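Local coordinates for protein genome packaging NTPase B204 (Sulfolobus turreted icosahedral virus 2, PDB 4KFU) that probably hydrolyses ATP to drive packaging of the viral DNA into the capsid, as a P-loop ATPase of the FtsK-HerA superfamily, at residues L100-D103 with Y107-K110; K83-S88 with L131-S136. All coordinates share one frame; numbering follows the deposited sequence.

Interaction 1 (L100-D103 with Y107-K110). With ZN (zinc ion), chain L.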
loop_
_atom_site.group_PDB
_atom_site.type_symbol
_atom_site.label_atom_id
_atom_site.label_comp_id
_atom_site.label_asym_id
_atom_site.label_seq_id
_atom_site.Cartn_x
_atom_site.Cartn_y
_atom_site.Cartn_z
ATOM N N LEU A 100 0.053 -4.570 -6.640
ATOM C CA LEU A 100 -0.445 -3.228 -6.920
ATOM C C LEU A 100 -0.074 -2.305 -5.749
ATOM O O LEU A 100 -0.574 -2.480 -4.634
ATOM C CB LEU A 100 -1.964 -3.251 -7.113
ATOM C CG LEU A 100 -2.631 -1.902 -7.394
ATOM C CD1 LEU A 100 -1.978 -1.197 -8.614
ATOM C CD2 LEU A 100 -4.161 -2.037 -7.583
ATOM N N ILE A 101 0.803 -1.338 -6.011
ATOM C CA ILE A 101 1.275 -0.397 -5.002
ATOM C C ILE A 101 0.567 0.945 -5.101
ATOM O O ILE A 101 0.597 1.612 -6.142
ATOM C CB ILE A 101 2.789 -0.150 -5.138
ATOM C CG1 ILE A 101 3.543 -1.483 -5.193
ATOM C CG2 ILE A 101 3.299 0.733 -3.992
ATOM C CD1 ILE A 101 5.072 -1.340 -5.182
ATOM N N ILE A 102 -0.071 1.340 -4.006
ATOM C CA ILE A 102 -0.878 2.551 -3.986
ATOM C C ILE A 102 -0.388 3.489 -2.906
ATOM O O ILE A 102 -0.733 3.334 -1.730
ATOM C CB ILE A 102 -2.362 2.239 -3.748
ATOM C CG1 ILE A 102 -2.808 1.101 -4.669
ATOM C CG2 ILE A 102 -3.239 3.490 -3.999
ATOM C CD1 ILE A 102 -4.291 0.958 -4.753
ATOM N N ASP A 103 0.438 4.456 -3.294
ATOM C CA ASP A 103 0.859 5.478 -2.335
ATOM C C ASP A 103 -0.262 6.500 -2.223
ATOM O O ASP A 103 -1.080 6.633 -3.151
ATOM C CB ASP A 103 2.187 6.120 -2.735
ATOM C CG ASP A 103 3.130 6.304 -1.535
ATOM O OD1 ASP A 103 2.621 6.488 -0.398
ATOM O OD2 ASP A 103 4.373 6.258 -1.721
ATOM N N TYR A 107 -6.956 8.278 -1.350
ATOM C CA TYR A 107 -7.754 8.704 -2.496
ATOM C C TYR A 107 -8.799 7.676 -2.884
ATOM O O TYR A 107 -9.876 8.039 -3.345
ATOM C CB TYR A 107 -6.864 9.010 -3.696
ATOM C CG TYR A 107 -6.094 10.279 -3.505
ATOM C CD1 TYR A 107 -6.754 11.500 -3.379
ATOM C CD2 TYR A 107 -4.714 10.262 -3.424
ATOM C CE1 TYR A 107 -6.044 12.680 -3.185
ATOM C CE2 TYR A 107 -3.998 11.429 -3.233
ATOM C CZ TYR A 107 -4.664 12.635 -3.114
ATOM O OH TYR A 107 -3.939 13.796 -2.919
ATOM N N HIS A 108 -8.484 6.397 -2.686
ATOM C CA HIS A 108 -9.361 5.315 -3.167
ATOM C C HIS A 108 -9.988 4.497 -2.046
ATOM O O HIS A 108 -10.964 3.772 -2.268
ATOM C CB HIS A 108 -8.564 4.385 -4.087
ATOM C CG HIS A 108 -7.949 5.087 -5.260
ATOM N ND1 HIS A 108 -8.667 5.962 -6.048
ATOM C CD2 HIS A 108 -6.707 5.029 -5.782
ATOM C CE1 HIS A 108 -7.876 6.432 -7.001
ATOM N NE2 HIS A 108 -6.689 5.878 -6.866
ATOM N N PHE A 109 -9.409 4.592 -0.853
ATOM C CA PHE A 109 -9.855 3.778 0.283
ATOM C C PHE A 109 -10.200 4.647 1.496
ATOM O O PHE A 109 -9.996 4.249 2.651
ATOM C CB PHE A 109 -8.761 2.786 0.673
ATOM C CG PHE A 109 -8.459 1.743 -0.378
ATOM C CD1 PHE A 109 -7.626 2.036 -1.455
ATOM C CD2 PHE A 109 -8.960 0.451 -0.256
ATOM C CE1 PHE A 109 -7.322 1.076 -2.399
ATOM C CE2 PHE A 109 -8.663 -0.517 -1.204
ATOM C CZ PHE A 109 -7.844 -0.206 -2.279
ATOM N N LYS A 110 -10.717 5.841 1.234
ATOM C CA LYS A 110 -10.930 6.823 2.288
ATOM C C LYS A 110 -11.955 6.356 3.327
ATOM O O LYS A 110 -12.940 5.709 2.991
ATOM C CB LYS A 110 -11.382 8.154 1.664
ATOM C CG LYS A 110 -11.037 9.358 2.506
ATOM C CD LYS A 110 -11.822 10.598 2.089
ATOM C CE LYS A 110 -11.636 11.708 3.132
ATOM N NZ LYS A 110 -12.360 12.972 2.796
HETATM ZN ZN ZN L . -4.962 6.492 -7.718
#
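Ile102, the last residue of parallel strand 98-102, meets His108 of the zinc site and Phe109 in the loop that follows. Each ring is touched at its edge, close to its plane, by a different branch of the isoleucine. CG2 comes within 4.2 Å of His108 CD2, while CD1 lies 3.8 Å from Phe109 CE1. The extended chi2 of Ile102 (-166°) carries CD1 away from the strand and across to the phenylalanine, whose side chain runs at about a right angle to it.

His108 NE2 binds the zinc ion at 2.0 Å. The metal is 3.0 Å from both His108 CD2 and CE1, so it sits symmetrically ahead of the nitrogen. Tyr107 CB lies over the centre of one imidazole face, 4.2 Å above the plane. Asp39, His41 and Asp73 are further ligands of the zinc, and Phe81 of helix 78-95 meets both His108 and Phe109.

No hydrogen bond joins the two segments; all three touching residues are buried. Just beyond Ile102, Asp103 OD2 hydrogen-bonds to Ser18 OG of the P-loop, an arrangement consistent with the Walker B strand end of P-loop NTPases.

Interaction 2 (K83-S88 with L131-S136)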
loop_
_atom_site.group_PDB
_atom_site.type_symbol
_atom_site.label_atom_id
_atom_site.label_comp_id
_atom_site.label_asym_id
_atom_site.label_seq_id
_atom_site.Cartn_x
_atom_site.Cartn_y
_atom_site.Cartn_z
ATOM N N LYS A 83 -11.004 1.227 -13.186
ATOM C CA LYS A 83 -10.336 0.968 -14.461
ATOM C C LYS A 83 -8.962 0.360 -14.219
ATOM O O LYS A 83 -8.566 -0.600 -14.873
ATOM C CB LYS A 83 -10.178 2.289 -15.230
ATOM C CG LYS A 83 -9.916 2.143 -16.708
ATOM C CD LYS A 83 -9.229 3.393 -17.274
ATOM C CE LYS A 83 -9.821 4.681 -16.717
ATOM N NZ LYS A 83 -9.139 5.884 -17.298
ATOM N N LEU A 84 -8.233 0.920 -13.260
ATOM C CA LEU A 84 -6.895 0.422 -12.919
ATOM C C LEU A 84 -6.925 -1.013 -12.416
ATOM O O LEU A 84 -6.010 -1.794 -12.686
ATOM C CB LEU A 84 -6.257 1.326 -11.852
ATOM C CG LEU A 84 -4.947 0.848 -11.223
ATOM C CD1 LEU A 84 -3.855 0.719 -12.269
ATOM C CD2 LEU A 84 -4.486 1.787 -10.113
ATOM N N TRP A 85 -7.966 -1.345 -11.654
ATOM C CA TRP A 85 -8.097 -2.690 -11.098
ATOM C C TRP A 85 -8.325 -3.732 -12.200
ATOM O O TRP A 85 -7.714 -4.811 -12.191
ATOM C CB TRP A 85 -9.214 -2.719 -10.053
ATOM C CG TRP A 85 -9.418 -4.064 -9.401
ATOM C CD1 TRP A 85 -10.481 -4.911 -9.580
ATOM C CD2 TRP A 85 -8.544 -4.710 -8.463
ATOM N NE1 TRP A 85 -10.310 -6.048 -8.819
ATOM C CE2 TRP A 85 -9.141 -5.949 -8.128
ATOM C CE3 TRP A 85 -7.324 -4.362 -7.877
ATOM C CZ2 TRP A 85 -8.543 -6.841 -7.231
ATOM C CZ3 TRP A 85 -6.744 -5.250 -6.983
ATOM C CH2 TRP A 85 -7.353 -6.477 -6.676
ATOM N N GLN A 86 -9.202 -3.411 -13.145
ATOM C CA GLN A 86 -9.469 -4.308 -14.260
ATOM C C GLN A 86 -8.209 -4.524 -15.080
ATOM O O GLN A 86 -7.903 -5.655 -15.487
ATOM C CB GLN A 86 -10.576 -3.738 -15.164
ATOM C CG GLN A 86 -11.966 -3.716 -14.535
ATOM C CD GLN A 86 -12.444 -5.095 -14.103
ATOM O OE1 GLN A 86 -12.304 -6.085 -14.839
ATOM N NE2 GLN A 86 -13.026 -5.167 -12.911
ATOM N N ALA A 87 -7.479 -3.439 -15.327
ATOM C CA ALA A 87 -6.221 -3.518 -16.080
ATOM C C ALA A 87 -5.169 -4.295 -15.290
ATOM O O ALA A 87 -4.349 -5.015 -15.863
ATOM C CB ALA A 87 -5.708 -2.116 -16.439
ATOM N N SER A 88 -5.179 -4.143 -13.965
ATOM C CA SER A 88 -4.220 -4.868 -13.126
ATOM C C SER A 88 -4.457 -6.372 -13.152
ATOM O O SER A 88 -3.512 -7.151 -13.147
ATOM C CB SER A 88 -4.269 -4.358 -11.672
ATOM O OG SER A 88 -3.875 -2.995 -11.591
ATOM N N LEU A 131 -3.415 -10.594 -7.299
ATOM C CA LEU A 131 -2.864 -9.286 -6.979
ATOM C C LEU A 131 -2.609 -9.113 -5.481
ATOM O O LEU A 131 -3.520 -9.261 -4.662
ATOM C CB LEU A 131 -3.796 -8.175 -7.478
ATOM C CG LEU A 131 -3.929 -8.012 -9.004
ATOM C CD1 LEU A 131 -5.144 -7.200 -9.353
ATOM C CD2 LEU A 131 -2.684 -7.354 -9.594
ATOM N N GLY A 132 -1.370 -8.802 -5.126
ATOM C CA GLY A 132 -1.089 -8.312 -3.789
ATOM C C GLY A 132 -1.317 -6.812 -3.777
ATOM O O GLY A 132 -1.431 -6.181 -4.835
ATOM N N LEU A 133 -1.386 -6.231 -2.582
ATOM C CA LEU A 133 -1.577 -4.798 -2.444
ATOM C C LEU A 133 -0.597 -4.259 -1.432
ATOM O O LEU A 133 -0.388 -4.867 -0.367
ATOM C CB LEU A 133 -2.977 -4.475 -1.916
ATOM C CG LEU A 133 -4.278 -4.571 -2.687
ATOM C CD1 LEU A 133 -5.361 -4.037 -1.772
ATOM C CD2 LEU A 133 -4.224 -3.746 -3.970
ATOM N N ILE A 134 0.007 -3.125 -1.763
ATOM C CA ILE A 134 0.683 -2.317 -0.751
ATOM C C ILE A 134 -0.031 -0.986 -0.685
ATOM O O ILE A 134 -0.122 -0.269 -1.690
ATOM C CB ILE A 134 2.159 -2.107 -1.057
ATOM C CG1 ILE A 134 2.867 -3.461 -1.093
ATOM C CG2 ILE A 134 2.790 -1.243 0.043
ATOM C CD1 ILE A 134 4.295 -3.407 -1.521
ATOM N N LEU A 135 -0.595 -0.681 0.482
ATOM C CA LEU A 135 -1.347 0.551 0.661
ATOM C C LEU A 135 -0.630 1.420 1.677
ATOM O O LEU A 135 -0.191 0.930 2.724
ATOM C CB LEU A 135 -2.763 0.270 1.159
ATOM C CG LEU A 135 -3.652 -0.616 0.281
ATOM C CD1 LEU A 135 -5.014 -0.779 0.929
ATOM C CD2 LEU A 135 -3.780 -0.041 -1.134
ATOM N N SER A 136 -0.531 2.709 1.381
ATOM C CA SER A 136 0.219 3.621 2.232
ATOM C C SER A 136 -0.627 4.839 2.570
ATOM O O SER A 136 -1.292 5.400 1.691
ATOM C CB SER A 136 1.494 4.045 1.491
ATOM O OG SER A 136 2.103 5.153 2.107
#
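Leu131, Trp85 and Ser88 bury most of the surface where helix 78-95 covers the parallel core of the P-loop NTPase sheet. The helix belongs to a beta-alpha-beta crossover that links strands 68-72 and 98-102 and passes strand 35-40, which lies between them in the sheet. At 83-88 its axis comes within 11.1 Å of that of strand 131-136, and their directions differ by 136°.

Leu131 contributes the largest area. Its CD1 methyl sits over one face of the Trp85 six-membered ring, 3.7 Å from the centroid and 22° off the ring normal, which meets the geometry of a CH-pi contact. The methyl is shifted toward the rim, and its closest approaches there include 3.5 Å to Trp85 CZ3. The two side chains run past each other in opposite directions. Trp85 CG is anti to the backbone N, a torsion that carries the indole to the sheet although its CB does not point straight at it. The same ring reaches Leu133 obliquely, through the end of that side chain, Trp85 CZ3 lying 4.2 Å from Leu133 CD2. At its polar edge, Trp85 NE1 hydrogen-bonds to Glu121 OE1 of helix 117-124.

Ser88 touches both methyls of Leu131: Leu131 CD2 lies 3.7 Å from Ser88 O, and Leu131 CD1, the methyl over the indole, is 3.8 Å from Ser88 CB. The serine hydroxyl is satisfied within its own helix: placed beside the backbone N, Ser88 OG donates to Leu84 O at 2.7 Å. Leu84 O also accepts the helical bond from Ser88 N, the two donors arriving from opposite faces of the carbonyl plane, with OG 37° out of it.

How the interactions relate
Both interactions are buried and meet at neighbouring parallel strands, 98-102 and 131-137. Interaction 1 is nested within the chain loop that interaction 2 closes. Backbone hydrogen bonds tie them together, among them Ile102 N to Ile134 O and Leu100 N to Gly132 O, both probable at 2.8 Å. Side chains join as well, Ile102 CB lying 3.7 Å from Leu135 CD2. Helix 78-95 borders both, through Trp85 and Ser88 in interaction 2 and through Phe81 beside interaction 1. The chemistry differs with position: at the strand end, 107-110 combines apolar edge contacts with a zinc ligand, whereas 83-88 covers 131-136 mainly by apolar and CH-pi packing, with no hydrogen bond across.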